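Side-chain contacts in peptide methionine sulfoxide reductase MsrA (Treponema denticola ATCC 35405, PDB 5FA9), which probably repairs oxidatively damaged proteins, as an MsrA-MsrB fusion enzyme that reduces the S and R forms of methionine sulfoxide at the expense of thioredoxin: residues V111-K116 / Y307-K312; G85-R90 / G148-I153; S166-P171 / E302-Y307. The protein carries 2 engineered substitutions. All blocks are in the same frame, centred on the assembly; numbering follows the deposited sequence.

Interaction 1 (V111-K116 / Y307-K312); sequences VKFMQK and YLPYVK
Phe113 lies with one face of its ring against Pro309, a proline-aromatic CH-pi contact that ties helix 104-115 of the MsrA section to the short, weakly bonded helix 308-311 near the C terminus of the fusion. The evidence is the position of Pro309 CG, which stands 3.6 Å from the centroid of the Phe113 ring and only 7° off its normal, so that the carbon sits over the middle of the six-membered ring. Pro309 CD reaches farther out over the same face and comes within 3.6 Å of Phe113 CZ. The placement follows from the first torsion of Phe113: with CG anti to the backbone N (chi1 173°), the ring is carried off the helix and toward the other segment. Leu308 adds a smaller share, its CB lying 4.0 Å from Phe113 CE1 in an oblique approach; the two side chains cross at about a right angle. All three residues are buried, and 138 Å² of surface is lost between the segments. Phe317 meets the Phe113 ring edge-to-face, and Leu308 also touches Tyr296 and Met299 of helix 296-299. The turn that presents Pro309 is closed by Leu308 O, which accepts from both Val311 N and Lys312 N, each at 3.0 Å.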
loop_
_atom_site.group_PDB
_atom_site.type_symbol
_atom_site.label_atom_id
_atom_site.label_comp_id
_atom_site.label_asym_id
_atom_site.label_seq_id
_atom_site.Cartn_x
_atom_site.Cartn_y
_atom_site.Cartn_z
ATOM N N VAL B 111 -20.073 8.237 -7.849
ATOM C CA VAL B 111 -21.244 7.523 -8.348
ATOM C C VAL B 111 -22.369 8.506 -8.655
ATOM O O VAL B 111 -23.034 8.403 -9.687
ATOM C CB VAL B 111 -21.737 6.466 -7.341
ATOM C CG1 VAL B 111 -23.029 5.826 -7.828
ATOM C CG2 VAL B 111 -20.667 5.407 -7.120
ATOM N N LYS B 112 -22.570 9.464 -7.753
ATOM C CA LYS B 112 -23.550 10.524 -7.958
ATOM C C LYS B 112 -23.171 11.359 -9.175
ATOM O O LYS B 112 -24.034 11.797 -9.936
ATOM C CB LYS B 112 -23.653 11.413 -6.716
ATOM C CG LYS B 112 -24.170 10.699 -5.478
ATOM C CD LYS B 112 -24.150 11.618 -4.267
ATOM C CE LYS B 112 -24.512 10.868 -2.995
ATOM N NZ LYS B 112 -24.145 11.638 -1.773
ATOM N N PHE B 113 -21.871 11.580 -9.342
ATOM C CA PHE B 113 -21.340 12.287 -10.501
ATOM C C PHE B 113 -21.676 11.555 -11.797
ATOM O O PHE B 113 -22.092 12.169 -12.778
ATOM C CB PHE B 113 -19.824 12.460 -10.366
ATOM C CG PHE B 113 -19.163 13.028 -11.589
ATOM C CD1 PHE B 113 -19.231 14.383 -11.866
ATOM C CD2 PHE B 113 -18.463 12.205 -12.458
ATOM C CE1 PHE B 113 -18.620 14.907 -12.990
ATOM C CE2 PHE B 113 -17.851 12.724 -13.585
ATOM C CZ PHE B 113 -17.930 14.076 -13.850
ATOM N N MET B 114 -21.494 10.238 -11.791
ATOM C CA MET B 114 -21.743 9.418 -12.971
ATOM C C MET B 114 -23.230 9.311 -13.301
ATOM O O MET B 114 -23.601 9.123 -14.460
ATOM C CB MET B 114 -21.155 8.018 -12.778
ATOM C CG MET B 114 -19.636 7.979 -12.778
ATOM S SD MET B 114 -18.928 8.653 -14.292
ATOM C CE MET B 114 -19.672 7.581 -15.519
ATOM N N GLN B 115 -24.072 9.425 -12.278
ATOM C CA GLN B 115 -25.519 9.322 -12.453
ATOM C C GLN B 115 -26.055 10.401 -13.391
ATOM O O GLN B 115 -27.043 10.191 -14.096
ATOM C CB GLN B 115 -26.225 9.404 -11.097
ATOM C CG GLN B 115 -27.733 9.202 -11.162
ATOM C CD GLN B 115 -28.118 7.845 -11.724
ATOM O OE1 GLN B 115 -28.104 6.839 -11.015
ATOM N NE2 GLN B 115 -28.468 7.812 -13.005
ATOM N N LYS B 116 -25.390 11.552 -13.400
ATOM C CA LYS B 116 -25.789 12.673 -14.245
ATOM C C LYS B 116 -25.616 12.378 -15.735
ATOM O O LYS B 116 -26.092 13.134 -16.581
ATOM C CB LYS B 116 -24.991 13.923 -13.867
ATOM C CG LYS B 116 -25.136 14.328 -12.407
ATOM C CD LYS B 116 -24.760 15.785 -12.189
ATOM C CE LYS B 116 -25.025 16.210 -10.754
ATOM N NZ LYS B 116 -24.333 17.483 -10.411
ATOM N N TYR B 307 -14.057 16.454 -15.720
ATOM C CA TYR B 307 -12.880 16.633 -14.877
ATOM C C TYR B 307 -13.208 17.241 -13.515
ATOM O O TYR B 307 -12.306 17.573 -12.745
ATOM C CB TYR B 307 -11.848 17.503 -15.600
ATOM C CG TYR B 307 -11.372 16.915 -16.908
ATOM C CD1 TYR B 307 -10.314 16.015 -16.942
ATOM C CD2 TYR B 307 -11.983 17.252 -18.108
ATOM C CE1 TYR B 307 -9.877 15.470 -18.135
ATOM C CE2 TYR B 307 -11.553 16.713 -19.307
ATOM C CZ TYR B 307 -10.499 15.824 -19.314
ATOM O OH TYR B 307 -10.066 15.286 -20.505
ATOM N N LEU B 308 -14.496 17.387 -13.222
ATOM C CA LEU B 308 -14.935 17.944 -11.943
ATOM C C LEU B 308 -14.453 17.170 -10.702
ATOM O O LEU B 308 -14.029 17.794 -9.729
ATOM C CB LEU B 308 -16.465 18.056 -11.915
ATOM C CG LEU B 308 -17.112 18.968 -12.959
ATOM C CD1 LEU B 308 -18.628 18.946 -12.827
ATOM C CD2 LEU B 308 -16.583 20.389 -12.842
ATOM N N PRO B 309 -14.514 15.820 -10.717
ATOM C CA PRO B 309 -14.074 15.113 -9.504
ATOM C C PRO B 309 -12.595 15.297 -9.161
ATOM O O PRO B 309 -12.215 15.093 -8.009
ATOM C CB PRO B 309 -14.363 13.646 -9.834
ATOM C CG PRO B 309 -15.453 13.696 -10.834
ATOM C CD PRO B 309 -15.134 14.888 -11.679
ATOM N N TYR B 310 -11.774 15.672 -10.138
ATOM C CA TYR B 310 -10.354 15.893 -9.883
ATOM C C TYR B 310 -10.136 17.172 -9.079
ATOM O O TYR B 310 -9.104 17.339 -8.428
ATOM C CB TYR B 310 -9.569 15.947 -11.194
ATOM C CG TYR B 310 -9.578 14.642 -11.958
ATOM C CD1 TYR B 310 -8.875 13.538 -11.490
ATOM C CD2 TYR B 310 -10.286 14.513 -13.144
ATOM C CE1 TYR B 310 -8.881 12.342 -12.181
ATOM C CE2 TYR B 310 -10.296 13.320 -13.845
ATOM C CZ TYR B 310 -9.592 12.239 -13.359
ATOM O OH TYR B 310 -9.601 11.050 -14.053
ATOM N N VAL B 311 -11.114 18.070 -9.127
ATOM C CA VAL B 311 -11.067 19.298 -8.342
ATOM C C VAL B 311 -11.757 19.090 -6.999
ATOM O O VAL B 311 -11.225 19.458 -5.952
ATOM C CB VAL B 311 -11.731 20.473 -9.082
ATOM C CG1 VAL B 311 -11.604 21.752 -8.266
ATOM C CG2 VAL B 311 -11.110 20.650 -10.456
ATOM N N LYS B 312 -12.947 18.499 -7.041
ATOM C CA LYS B 312 -13.713 18.222 -5.831
ATOM C C LYS B 312 -14.088 16.745 -5.744
ATOM O O LYS B 312 -15.170 16.351 -6.177
ATOM C CB LYS B 312 -14.978 19.082 -5.785
ATOM C CG LYS B 312 -14.723 20.573 -5.658
ATOM C CD LYS B 312 -16.034 21.342 -5.599
ATOM C CE LYS B 312 -15.797 22.837 -5.467
ATOM N NZ LYS B 312 -15.370 23.204 -4.090
#

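Interaction 2 (G85-R90 / G148-I153); sequences GNDAGR and GGYCHI
Tyr150 gives its phenol hydrogen to Asp87, OH to OD2 2.8 Å, and this is the one hydrogen bond between the two segments, in a surface contact between a tight turn and a long loop of the MsrA section. The two side chains approach from opposite directions. Asp87 OD2 lies at the edge of the Tyr150 ring, in its plane, and is 3.3 Å from Tyr150 CE2, whereas the carboxylate plane stands at 85° to the ring. The hydroxyl meets OD2 from above the carboxylate, 37° out of its plane. Beside this bond, Gly85 CA sits over one face of the His152 ring, 3.8 Å from its centroid and offset toward the rim, in a CH-pi contact. The backbone of Gly85 has positive phi, and its lack of a side chain lets the imidazole come this close.

With CG anti to the backbone N (chi1 164°), the Tyr150 ring extends from its loop far enough for OH to arrive at Asp87. Strand 87-88 pairs antiparallel with strand 83-84, and this two-stranded hairpin carries Asp87. The side chain of Asp87 touches Ser11, an engineered residue at the predicted active-site position, and Tyr92, which with Ser11 lines the pocket of the bound dithiane-diol; that ligand is about 5 Å from the Asp87 side chain. Crystal neighbours touch Asp87, Tyr150 and His152, so lattice contacts may influence these poses. The charged-acceptor bond from the phenol probably restrains the Asp87 carboxylate beside the predicted active-site position, from loop 148-153.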
loop_
_atom_site.group_PDB
_atom_site.type_symbol
_atom_site.label_atom_id
_atom_site.label_comp_id
_atom_site.label_asym_id
_atom_site.label_seq_id
_atom_site.Cartn_x
_atom_site.Cartn_y
_atom_site.Cartn_z
ATOM N N GLY B 85 -21.988 -7.739 -20.497
ATOM C CA GLY B 85 -21.836 -8.400 -21.779
ATOM C C GLY B 85 -22.735 -9.619 -21.838
ATOM O O GLY B 85 -23.923 -9.535 -21.530
ATOM N N ASN B 86 -22.173 -10.756 -22.233
ATOM C CA ASN B 86 -22.936 -11.998 -22.278
ATOM C C ASN B 86 -22.802 -12.803 -20.987
ATOM O O ASN B 86 -23.403 -13.867 -20.845
ATOM C CB ASN B 86 -22.507 -12.846 -23.475
ATOM C CG ASN B 86 -23.248 -12.472 -24.745
ATOM O OD1 ASN B 86 -23.947 -13.295 -25.334
ATOM N ND2 ASN B 86 -23.102 -11.221 -25.168
ATOM N N ASP B 87 -22.014 -12.286 -20.050
ATOM C CA ASP B 87 -21.825 -12.944 -18.762
ATOM C C ASP B 87 -22.894 -12.490 -17.774
ATOM O O ASP B 87 -22.834 -11.379 -17.247
ATOM C CB ASP B 87 -20.429 -12.654 -18.207
ATOM C CG ASP B 87 -19.325 -13.037 -19.176
ATOM O OD1 ASP B 87 -19.398 -14.141 -19.757
ATOM O OD2 ASP B 87 -18.385 -12.235 -19.356
ATOM N N ALA B 88 -23.871 -13.356 -17.527
ATOM C CA ALA B 88 -24.982 -13.029 -16.640
ATOM C C ALA B 88 -24.917 -13.824 -15.342
ATOM O O ALA B 88 -24.451 -14.964 -15.322
ATOM C CB ALA B 88 -26.309 -13.276 -17.343
ATOM N N GLY B 89 -25.384 -13.215 -14.257
ATOM C CA GLY B 89 -25.387 -13.861 -12.958
ATOM C C GLY B 89 -24.986 -12.923 -11.837
ATOM O O GLY B 89 -24.488 -11.823 -12.082
ATOM N N ARG B 90 -25.206 -13.359 -10.600
ATOM C CA ARG B 90 -24.868 -12.559 -9.429
ATOM C C ARG B 90 -23.361 -12.400 -9.260
ATOM O O ARG B 90 -22.897 -11.441 -8.647
ATOM C CB ARG B 90 -25.470 -13.180 -8.167
ATOM C CG ARG B 90 -26.910 -12.779 -7.906
ATOM C CD ARG B 90 -26.983 -11.418 -7.232
ATOM N NE ARG B 90 -26.410 -11.445 -5.890
ATOM C CZ ARG B 90 -26.306 -10.382 -5.098
ATOM N NH1 ARG B 90 -25.770 -10.501 -3.891
ATOM N NH2 ARG B 90 -26.740 -9.199 -5.513
ATOM N N GLY B 148 -4.963 -15.842 -25.775
ATOM C CA GLY B 148 -6.134 -16.118 -26.585
ATOM C C GLY B 148 -7.380 -16.283 -25.736
ATOM O O GLY B 148 -8.419 -16.733 -26.221
ATOM N N GLY B 149 -7.274 -15.913 -24.464
ATOM C CA GLY B 149 -8.371 -16.066 -23.526
ATOM C C GLY B 149 -9.539 -15.140 -23.800
ATOM O O GLY B 149 -9.407 -14.150 -24.520
ATOM N N TYR B 150 -10.689 -15.466 -23.218
ATOM C CA TYR B 150 -11.894 -14.662 -23.382
ATOM C C TYR B 150 -11.782 -13.344 -22.625
ATOM O O TYR B 150 -11.247 -13.294 -21.517
ATOM C CB TYR B 150 -13.120 -15.446 -22.908
ATOM C CG TYR B 150 -14.357 -14.605 -22.679
ATOM C CD1 TYR B 150 -15.104 -14.126 -23.746
ATOM C CD2 TYR B 150 -14.786 -14.307 -21.392
ATOM C CE1 TYR B 150 -16.239 -13.361 -23.538
ATOM C CE2 TYR B 150 -15.919 -13.545 -21.173
ATOM C CZ TYR B 150 -16.642 -13.075 -22.250
ATOM O OH TYR B 150 -17.770 -12.317 -22.036
ATOM N N CYS B 151 -12.300 -12.281 -23.232
ATOM C CA CYS B 151 -12.225 -10.949 -22.649
ATOM C C CYS B 151 -13.234 -10.010 -23.301
ATOM O O CYS B 151 -13.064 -9.605 -24.450
ATOM C CB CYS B 151 -10.810 -10.386 -22.793
ATOM S SG CYS B 151 -10.567 -8.755 -22.063
ATOM N N HIS B 152 -14.288 -9.673 -22.564
ATOM C CA HIS B 152 -15.311 -8.759 -23.063
ATOM C C HIS B 152 -14.740 -7.362 -23.276
ATOM O O HIS B 152 -15.041 -6.700 -24.269
ATOM C CB HIS B 152 -16.498 -8.698 -22.100
ATOM C CG HIS B 152 -17.605 -7.804 -22.564
ATOM N ND1 HIS B 152 -18.308 -8.033 -23.728
ATOM C CD2 HIS B 152 -18.129 -6.678 -22.025
ATOM C CE1 HIS B 152 -19.218 -7.088 -23.884
ATOM N NE2 HIS B 152 -19.131 -6.253 -22.863
ATOM N N ILE B 153 -13.918 -6.921 -22.329
ATOM C CA ILE B 153 -13.310 -5.597 -22.385
ATOM C C ILE B 153 -12.326 -5.493 -23.549
ATOM O O ILE B 153 -11.623 -6.451 -23.863
ATOM C CB ILE B 153 -12.571 -5.263 -21.068
ATOM C CG1 ILE B 153 -13.452 -5.580 -19.856
ATOM C CG2 ILE B 153 -12.128 -3.806 -21.042
ATOM C CD1 ILE B 153 -14.825 -4.952 -19.915
#

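Interaction 3 (S166-P171 / E302-Y307); sequences SKFKVP and EGYGDY
Phe168 points its outer ring edge between two tyrosines, Tyr304 and Tyr307, in a buried three-ring aromatic cluster. It joins the loop between helices 142-145 and 173-179 to the loop between helices 296-299 and 308-311, over strand 218-221, whose Pro218 touches all three side chains. Phe168 and Tyr304 come from opposite directions and meet obliquely through their outer atoms: Phe168 CZ is 3.9 Å from Tyr304 CE2, and Phe168 CE1 is 3.8 Å from Tyr304 OH. Tyr307 instead slides past Phe168 in the opposite sense, bringing its OH near the plane of the Phe168 ring at the edge, 3.9 Å from Phe168 CE2. With CG anti to the carbonyl carbon (chi1 -56°), the Phe168 ring is directed at the tyrosines. These follow Gly303, the C-prime residue of a Schellman motif that ends the preceding helix (Tyr304 N to Met299 O). Lys167 NZ only approaches Glu302 O, at 4.3 Å, while the Glu302 carboxylate forms a salt bridge with Arg292. The contact thus rests on van der Waals approach of ring carbons and phenol oxygens, with no hydrogen bond or salt bridge between the segments, and the buried Tyr304 hydroxyl meets its polar need elsewhere, at Gly216 O.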
loop_
_atom_site.group_PDB
_atom_site.type_symbol
_atom_site.label_atom_id
_atom_site.label_comp_id
_atom_site.label_asym_id
_atom_site.label_seq_id
_atom_site.Cartn_x
_atom_site.Cartn_y
_atom_site.Cartn_z
ATOM N N SER B 166 -10.688 14.754 -28.875
ATOM C CA SER B 166 -10.878 15.192 -30.251
ATOM C C SER B 166 -10.691 16.700 -30.372
ATOM O O SER B 166 -10.252 17.200 -31.408
ATOM C CB SER B 166 -12.266 14.789 -30.757
ATOM O OG SER B 166 -13.286 15.427 -30.009
ATOM N N LYS B 167 -11.032 17.423 -29.309
ATOM C CA LYS B 167 -10.910 18.875 -29.302
ATOM C C LYS B 167 -9.536 19.342 -28.836
ATOM O O LYS B 167 -9.257 20.541 -28.823
ATOM C CB LYS B 167 -11.984 19.495 -28.405
ATOM C CG LYS B 167 -13.410 19.263 -28.864
ATOM C CD LYS B 167 -14.395 19.676 -27.781
ATOM C CE LYS B 167 -14.118 21.091 -27.290
ATOM N NZ LYS B 167 -14.898 21.422 -26.066
ATOM N N PHE B 168 -8.673 18.404 -28.455
ATOM C CA PHE B 168 -7.362 18.781 -27.935
ATOM C C PHE B 168 -6.241 18.539 -28.936
ATOM O O PHE B 168 -5.151 18.101 -28.564
ATOM C CB PHE B 168 -7.066 18.015 -26.640
ATOM C CG PHE B 168 -8.107 18.202 -25.574
ATOM C CD1 PHE B 168 -8.788 19.401 -25.455
ATOM C CD2 PHE B 168 -8.405 17.176 -24.691
ATOM C CE1 PHE B 168 -9.748 19.577 -24.480
ATOM C CE2 PHE B 168 -9.364 17.346 -23.710
ATOM C CZ PHE B 168 -10.036 18.549 -23.605
ATOM N N LYS B 169 -6.509 18.821 -30.207
ATOM C CA LYS B 169 -5.499 18.669 -31.254
ATOM C C LYS B 169 -4.563 19.875 -31.325
ATOM O O LYS B 169 -4.967 21.008 -31.064
ATOM C CB LYS B 169 -6.163 18.386 -32.601
ATOM C CG LYS B 169 -6.753 16.982 -32.653
ATOM C CD LYS B 169 -7.825 16.821 -33.711
ATOM C CE LYS B 169 -8.292 15.371 -33.784
ATOM N NZ LYS B 169 -8.119 14.655 -32.483
ATOM N N VAL B 170 -3.312 19.615 -31.688
ATOM C CA VAL B 170 -2.266 20.629 -31.677
ATOM C C VAL B 170 -2.162 21.404 -32.983
ATOM O O VAL B 170 -2.067 20.810 -34.057
ATOM C CB VAL B 170 -0.889 20.001 -31.391
ATOM C CG1 VAL B 170 0.098 21.068 -30.943
ATOM C CG2 VAL B 170 -1.013 18.905 -30.349
ATOM N N PRO B 171 -2.186 22.741 -32.889
ATOM C CA PRO B 171 -1.954 23.609 -34.046
ATOM C C PRO B 171 -0.513 23.498 -34.526
ATOM O O PRO B 171 0.348 23.026 -33.784
ATOM C CB PRO B 171 -2.249 25.016 -33.506
ATOM C CG PRO B 171 -2.994 24.803 -32.223
ATOM C CD PRO B 171 -2.479 23.516 -31.672
ATOM N N GLU B 302 -17.600 25.205 -20.222
ATOM C CA GLU B 302 -16.549 25.224 -21.234
ATOM C C GLU B 302 -16.187 23.816 -21.704
ATOM O O GLU B 302 -15.208 23.628 -22.425
ATOM C CB GLU B 302 -15.302 25.935 -20.706
ATOM C CG GLU B 302 -15.502 27.417 -20.438
ATOM C CD GLU B 302 -14.240 28.097 -19.953
ATOM O OE1 GLU B 302 -13.139 27.654 -20.345
ATOM O OE2 GLU B 302 -14.346 29.074 -19.184
ATOM N N GLY B 303 -16.981 22.832 -21.293
ATOM C CA GLY B 303 -16.839 21.479 -21.801
ATOM C C GLY B 303 -15.959 20.554 -20.981
ATOM O O GLY B 303 -15.618 19.461 -21.430
ATOM N N TYR B 304 -15.589 20.984 -19.779
ATOM C CA TYR B 304 -14.712 20.184 -18.928
ATOM C C TYR B 304 -15.468 19.536 -17.770
ATOM O O TYR B 304 -14.941 19.414 -16.664
ATOM C CB TYR B 304 -13.567 21.046 -18.394
ATOM C CG TYR B 304 -12.615 21.513 -19.472
ATOM C CD1 TYR B 304 -12.837 22.705 -20.150
ATOM C CD2 TYR B 304 -11.503 20.758 -19.819
ATOM C CE1 TYR B 304 -11.974 23.135 -21.140
ATOM C CE2 TYR B 304 -10.633 21.181 -20.807
ATOM C CZ TYR B 304 -10.873 22.370 -21.464
ATOM O OH TYR B 304 -10.012 22.798 -22.448
ATOM N N GLY B 305 -16.700 19.114 -18.037
ATOM C CA GLY B 305 -17.540 18.503 -17.022
ATOM C C GLY B 305 -17.019 17.176 -16.500
ATOM O O GLY B 305 -17.321 16.785 -15.373
ATOM N N ASP B 306 -16.237 16.481 -17.317
ATOM C CA ASP B 306 -15.720 15.168 -16.947
ATOM C C ASP B 306 -14.583 15.250 -15.931
ATOM O O ASP B 306 -14.194 14.241 -15.344
ATOM C CB ASP B 306 -15.242 14.417 -18.191
ATOM C CG ASP B 306 -16.385 13.995 -19.092
ATOM O OD1 ASP B 306 -17.550 14.070 -18.650
ATOM O OD2 ASP B 306 -16.119 13.591 -20.244
ATOM N N TYR B 307 -14.057 16.454 -15.720
ATOM C CA TYR B 307 -12.880 16.633 -14.877
ATOM C C TYR B 307 -13.208 17.241 -13.515
ATOM O O TYR B 307 -12.306 17.573 -12.745
ATOM C CB TYR B 307 -11.848 17.503 -15.600
ATOM C CG TYR B 307 -11.372 16.915 -16.908
ATOM C CD1 TYR B 307 -10.314 16.015 -16.942
ATOM C CD2 TYR B 307 -11.983 17.252 -18.108
ATOM C CE1 TYR B 307 -9.877 15.470 -18.135
ATOM C CE2 TYR B 307 -11.553 16.713 -19.307
ATOM C CZ TYR B 307 -10.499 15.824 -19.314
ATOM O OH TYR B 307 -10.066 15.286 -20.505
#

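Interactions 1 and 3 form one continuous region: their centres are about 17 Å apart, they share Tyr307, and Phe113 CZ comes within 3.2 Å of Gly305 O. Along the chain, interaction 3 is nested inside the loop closed by interaction 1. The chain from 302 to 312, continuous through Tyr307, packs both on helix 104-115 and on the loop leading to helix 173-179. Interaction 2 stands apart at the MsrA active-site end, its centre about 28 Å from that of interaction 1 and 32 Å from that of interaction 3. Its segments alternate with those of interaction 1 and precede interaction 3. Interaction 1 thus joins the C-terminal end of the fusion to its MsrA section, well away from the catalytic pocket.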